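Local coordinates for protein catechol 2,3-dioxygenase (Rhodococcus sp., PDB 2WL9) that probably catalyses the iron-dependent extradiol (meta) ring cleavage of catechols by dioxygen in the breakdown of aromatic hydrocarbons, at residues Val141-Glu154 with Asn193-Asp207. Numbering follows the deposited sequence.
Sequences VTEGQGLGHIIIRE and NDRHHSLAFGVGPMD. With FE (Fe (III) ion), chain K.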
# COMPACT_ATOMS: atom_id res chain seq x y z
N VAL C 141 12.72 -20.65 6.89
CA VAL C 141 11.37 -20.53 6.36
C VAL C 141 10.56 -21.76 6.78
O VAL C 141 10.81 -22.87 6.29
CB VAL C 141 11.36 -20.42 4.81
CG1 VAL C 141 9.94 -20.35 4.29
CG2 VAL C 141 12.17 -19.22 4.33
N THR C 142 9.61 -21.58 7.69
CA THR C 142 8.81 -22.72 8.15
C THR C 142 7.33 -22.41 8.34
O THR C 142 6.48 -23.28 8.14
CB THR C 142 9.32 -23.31 9.48
OG1 THR C 142 9.28 -22.29 10.50
CG2 THR C 142 10.73 -23.89 9.36
N GLU C 143 7.04 -21.17 8.75
CA GLU C 143 5.70 -20.76 9.15
C GLU C 143 4.63 -21.03 8.09
O GLU C 143 4.61 -20.39 7.04
CB GLU C 143 5.71 -19.27 9.53
CG GLU C 143 4.40 -18.76 10.13
CD GLU C 143 4.13 -19.33 11.51
OE1 GLU C 143 4.97 -19.13 12.42
OE2 GLU C 143 3.07 -19.98 11.68
N GLY C 144 3.76 -21.99 8.39
CA GLY C 144 2.70 -22.40 7.47
C GLY C 144 3.23 -23.15 6.25
O GLY C 144 2.50 -23.38 5.29
N GLN C 145 4.50 -23.53 6.31
CA GLN C 145 5.16 -24.24 5.21
C GLN C 145 5.89 -25.50 5.64
O GLN C 145 6.48 -26.19 4.81
CB GLN C 145 6.13 -23.30 4.50
CG GLN C 145 5.46 -22.24 3.64
CD GLN C 145 6.45 -21.50 2.77
OE1 GLN C 145 7.25 -22.11 2.07
NE2 GLN C 145 6.41 -20.18 2.82
N GLY C 146 5.86 -25.82 6.94
CA GLY C 146 6.56 -27.00 7.45
C GLY C 146 8.07 -26.89 7.42
O GLY C 146 8.61 -25.84 7.07
N LEU C 147 8.78 -27.97 7.75
CA LEU C 147 10.24 -27.90 7.91
C LEU C 147 11.01 -27.75 6.60
O LEU C 147 12.13 -27.27 6.60
CB LEU C 147 10.78 -29.08 8.73
CG LEU C 147 10.98 -30.45 8.08
CD1 LEU C 147 12.11 -31.22 8.76
CD2 LEU C 147 9.69 -31.22 8.16
N GLY C 148 10.40 -28.16 5.49
CA GLY C 148 11.06 -28.19 4.19
C GLY C 148 10.38 -29.23 3.32
O GLY C 148 9.17 -29.40 3.41
N HIS C 149 11.15 -29.93 2.48
CA HIS C 149 10.60 -31.05 1.72
C HIS C 149 11.53 -32.25 1.68
O HIS C 149 12.71 -32.13 1.97
CB HIS C 149 10.20 -30.63 0.30
CG HIS C 149 11.34 -30.39 -0.63
ND1 HIS C 149 11.61 -29.14 -1.16
CD2 HIS C 149 12.26 -31.23 -1.16
CE1 HIS C 149 12.65 -29.23 -1.96
NE2 HIS C 149 13.07 -30.48 -1.98
N ILE C 150 10.98 -33.39 1.28
CA ILE C 150 11.71 -34.66 1.28
C ILE C 150 11.42 -35.48 0.03
O ILE C 150 10.29 -35.51 -0.47
CB ILE C 150 11.36 -35.52 2.52
CG1 ILE C 150 9.84 -35.74 2.63
CG2 ILE C 150 11.96 -34.88 3.79
CD1 ILE C 150 9.40 -36.61 3.81
N ILE C 151 12.45 -36.16 -0.46
CA ILE C 151 12.27 -37.20 -1.47
C ILE C 151 12.41 -38.56 -0.80
O ILE C 151 13.43 -38.86 -0.16
CB ILE C 151 13.25 -37.06 -2.65
CG1 ILE C 151 12.81 -35.89 -3.54
CG2 ILE C 151 13.31 -38.36 -3.46
CD1 ILE C 151 13.54 -35.80 -4.88
N ILE C 152 11.36 -39.37 -0.94
CA ILE C 152 11.28 -40.66 -0.25
C ILE C 152 11.04 -41.82 -1.21
O ILE C 152 10.59 -41.62 -2.34
CB ILE C 152 10.22 -40.65 0.88
CG1 ILE C 152 8.82 -40.31 0.34
CG2 ILE C 152 10.64 -39.68 2.01
CD1 ILE C 152 7.70 -40.46 1.36
N ARG C 153 11.36 -43.03 -0.76
CA ARG C 153 11.27 -44.24 -1.59
C ARG C 153 9.82 -44.66 -1.82
O ARG C 153 9.03 -44.77 -0.88
CB ARG C 153 12.06 -45.37 -0.94
CG ARG C 153 12.29 -46.59 -1.82
CD ARG C 153 13.30 -47.52 -1.18
NE ARG C 153 12.87 -47.96 0.15
CZ ARG C 153 13.68 -48.47 1.07
NH1 ARG C 153 14.97 -48.62 0.83
NH2 ARG C 153 13.18 -48.82 2.25
N GLU C 154 9.48 -44.89 -3.08
CA GLU C 154 8.18 -45.44 -3.43
C GLU C 154 8.37 -46.50 -4.51
O GLU C 154 8.80 -46.17 -5.62
CB GLU C 154 7.22 -44.35 -3.92
CG GLU C 154 6.98 -43.20 -2.94
CD GLU C 154 6.29 -43.61 -1.65
OE1 GLU C 154 5.62 -44.66 -1.60
OE2 GLU C 154 6.41 -42.85 -0.68
N ASN C 193 0.61 -26.57 0.89
CA ASN C 193 0.68 -25.18 1.35
C ASN C 193 1.53 -24.38 0.37
O ASN C 193 1.81 -24.84 -0.74
CB ASN C 193 1.25 -25.09 2.77
CG ASN C 193 2.62 -25.73 2.90
OD1 ASN C 193 3.52 -25.46 2.10
ND2 ASN C 193 2.78 -26.58 3.90
N ASP C 194 1.95 -23.18 0.79
CA ASP C 194 2.71 -22.28 -0.08
C ASP C 194 4.11 -22.78 -0.44
O ASP C 194 4.74 -22.23 -1.34
CB ASP C 194 2.83 -20.88 0.55
CG ASP C 194 1.61 -20.00 0.29
OD1 ASP C 194 1.52 -18.93 0.95
OD2 ASP C 194 0.76 -20.35 -0.55
N ARG C 195 4.62 -23.81 0.25
CA ARG C 195 5.90 -24.38 -0.14
C ARG C 195 5.75 -25.13 -1.46
O ARG C 195 4.87 -26.00 -1.58
CB ARG C 195 6.48 -25.31 0.93
CG ARG C 195 7.92 -25.71 0.63
CD ARG C 195 8.51 -26.62 1.71
NE ARG C 195 8.62 -25.98 3.02
CZ ARG C 195 9.54 -25.08 3.37
NH1 ARG C 195 10.44 -24.65 2.50
NH2 ARG C 195 9.54 -24.59 4.60
N HIS C 196 6.60 -24.80 -2.43
CA HIS C 196 6.46 -25.35 -3.79
C HIS C 196 6.10 -26.83 -3.77
O HIS C 196 5.16 -27.26 -4.44
CB HIS C 196 7.72 -25.17 -4.65
CG HIS C 196 7.61 -25.86 -5.97
ND1 HIS C 196 7.08 -25.25 -7.08
CD2 HIS C 196 7.89 -27.13 -6.34
CE1 HIS C 196 7.06 -26.11 -8.09
NE2 HIS C 196 7.54 -27.26 -7.66
N HIS C 197 6.89 -27.61 -3.03
CA HIS C 197 6.51 -28.97 -2.67
C HIS C 197 7.01 -29.33 -1.28
O HIS C 197 8.01 -28.78 -0.81
CB HIS C 197 6.97 -30.00 -3.73
CG HIS C 197 8.44 -29.99 -4.02
ND1 HIS C 197 9.29 -30.98 -3.56
CD2 HIS C 197 9.21 -29.14 -4.73
CE1 HIS C 197 10.52 -30.73 -3.98
NE2 HIS C 197 10.50 -29.61 -4.69
N SER C 198 6.27 -30.23 -0.62
CA SER C 198 6.65 -30.83 0.66
C SER C 198 7.18 -32.24 0.45
O SER C 198 7.83 -32.81 1.33
CB SER C 198 5.42 -30.93 1.57
OG SER C 198 4.83 -29.67 1.76
N LEU C 199 6.89 -32.81 -0.72
CA LEU C 199 7.10 -34.24 -0.95
C LEU C 199 7.36 -34.53 -2.42
O LEU C 199 6.70 -33.96 -3.28
CB LEU C 199 5.87 -35.02 -0.49
CG LEU C 199 5.84 -36.54 -0.58
CD1 LEU C 199 6.95 -37.14 0.26
CD2 LEU C 199 4.49 -37.03 -0.11
N ALA C 200 8.33 -35.41 -2.68
CA ALA C 200 8.58 -35.91 -4.03
C ALA C 200 9.03 -37.38 -4.01
O ALA C 200 9.54 -37.87 -3.01
CB ALA C 200 9.60 -35.04 -4.76
N PHE C 201 8.79 -38.08 -5.12
CA PHE C 201 9.16 -39.49 -5.27
C PHE C 201 9.14 -39.92 -6.75
O PHE C 201 8.76 -39.15 -7.62
CB PHE C 201 8.27 -40.40 -4.41
CG PHE C 201 6.80 -40.08 -4.49
CD1 PHE C 201 6.20 -39.28 -3.53
CD2 PHE C 201 6.03 -40.58 -5.53
CE1 PHE C 201 4.84 -38.98 -3.60
CE2 PHE C 201 4.67 -40.28 -5.62
CZ PHE C 201 4.08 -39.48 -4.65
N GLY C 202 9.56 -41.16 -7.01
CA GLY C 202 9.64 -41.65 -8.39
C GLY C 202 10.91 -41.22 -9.09
O GLY C 202 10.92 -41.01 -10.31
N VAL C 203 11.98 -41.08 -8.31
CA VAL C 203 13.31 -40.75 -8.83
C VAL C 203 14.13 -42.02 -9.08
O VAL C 203 15.34 -41.96 -9.32
CB VAL C 203 14.08 -39.82 -7.86
CG1 VAL C 203 13.39 -38.46 -7.75
CG2 VAL C 203 14.24 -40.47 -6.48
N GLY C 204 13.47 -43.17 -9.01
CA GLY C 204 14.12 -44.45 -9.24
C GLY C 204 14.68 -45.09 -7.98
O GLY C 204 14.45 -44.59 -6.87
N PRO C 205 15.43 -46.20 -8.15
CA PRO C 205 15.98 -47.01 -7.05
C PRO C 205 16.69 -46.19 -5.97
O PRO C 205 17.44 -45.26 -6.28
CB PRO C 205 16.98 -47.95 -7.76
CG PRO C 205 17.09 -47.43 -9.18
CD PRO C 205 15.79 -46.76 -9.46
N MET C 206 16.43 -46.55 -4.72
CA MET C 206 17.00 -45.90 -3.55
C MET C 206 17.35 -46.99 -2.54
O MET C 206 16.59 -47.94 -2.37
CB MET C 206 15.98 -44.95 -2.91
CG MET C 206 15.71 -43.65 -3.66
SD MET C 206 14.30 -42.74 -2.98
CE MET C 206 14.79 -42.53 -1.28
N ASP C 207 18.49 -46.85 -1.86
CA ASP C 207 18.89 -47.83 -0.85
C ASP C 207 18.48 -47.43 0.58
O ASP C 207 18.62 -48.21 1.52
CB ASP C 207 20.39 -48.17 -0.96
CG ASP C 207 21.31 -47.02 -0.57
OD1 ASP C 207 20.83 -45.88 -0.37
OD2 ASP C 207 22.53 -47.26 -0.47
FE FE K . 14.75 -30.94 -3.54
O HOH W 1 4.80 -28.49 4.23
O HOH W 2 11.20 -42.44 -5.01
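His149 gives its NE2 to the iron at 2.3 Å. His197 lies against the face of its imidazole: His197 CE1 sits over the ring centre, 3.3 Å from His149 NE2. The planes are inclined at 33°. With CG between the backbone N and the carbonyl carbon (chi1 73°), the His149 ring stands off the strand with NE2 at the iron, where His212 and Glu263 also bind.

From Ile150 on, the backbones pair as parallel strands. Ile150 N donates to Ser198 O, Ala200 N to Ile150 O (3.0 Å) and Ile152 N to Ala200 O. On the His149 face, small Ala200 lets Ile151 lie close, CG1 to CB 3.5 Å. On the other face Leu199 CD1 meets Ile152 CD1 at 3.6 Å, branched apolar side chains that both touch Tyr164 of helix 157-167.

Ahead of the strands, Arg195 gathers the 141-148 loop. Its NH2 donates to both Val141 O (2.7 Å) and Gly146 O, and its NE to Gln145 O (2.8 Å). Gly148 CA and Gln145 OE1 lie over opposite faces of the guanidinium, while NH1 forms a salt bridge with Glu216. Asn193 OD1 takes the N-H of Arg195 in an Asx turn.

Strand 149-152, helix 157-167 and the strands through 199-201 form the beta-alpha-beta-beta-beta module of the vicinal oxygen chelate fold. Its first strand pairs in parallel with its last and supplies one histidine of the two-histidine, one-carboxylate iron site, as in type I extradiol dioxygenases.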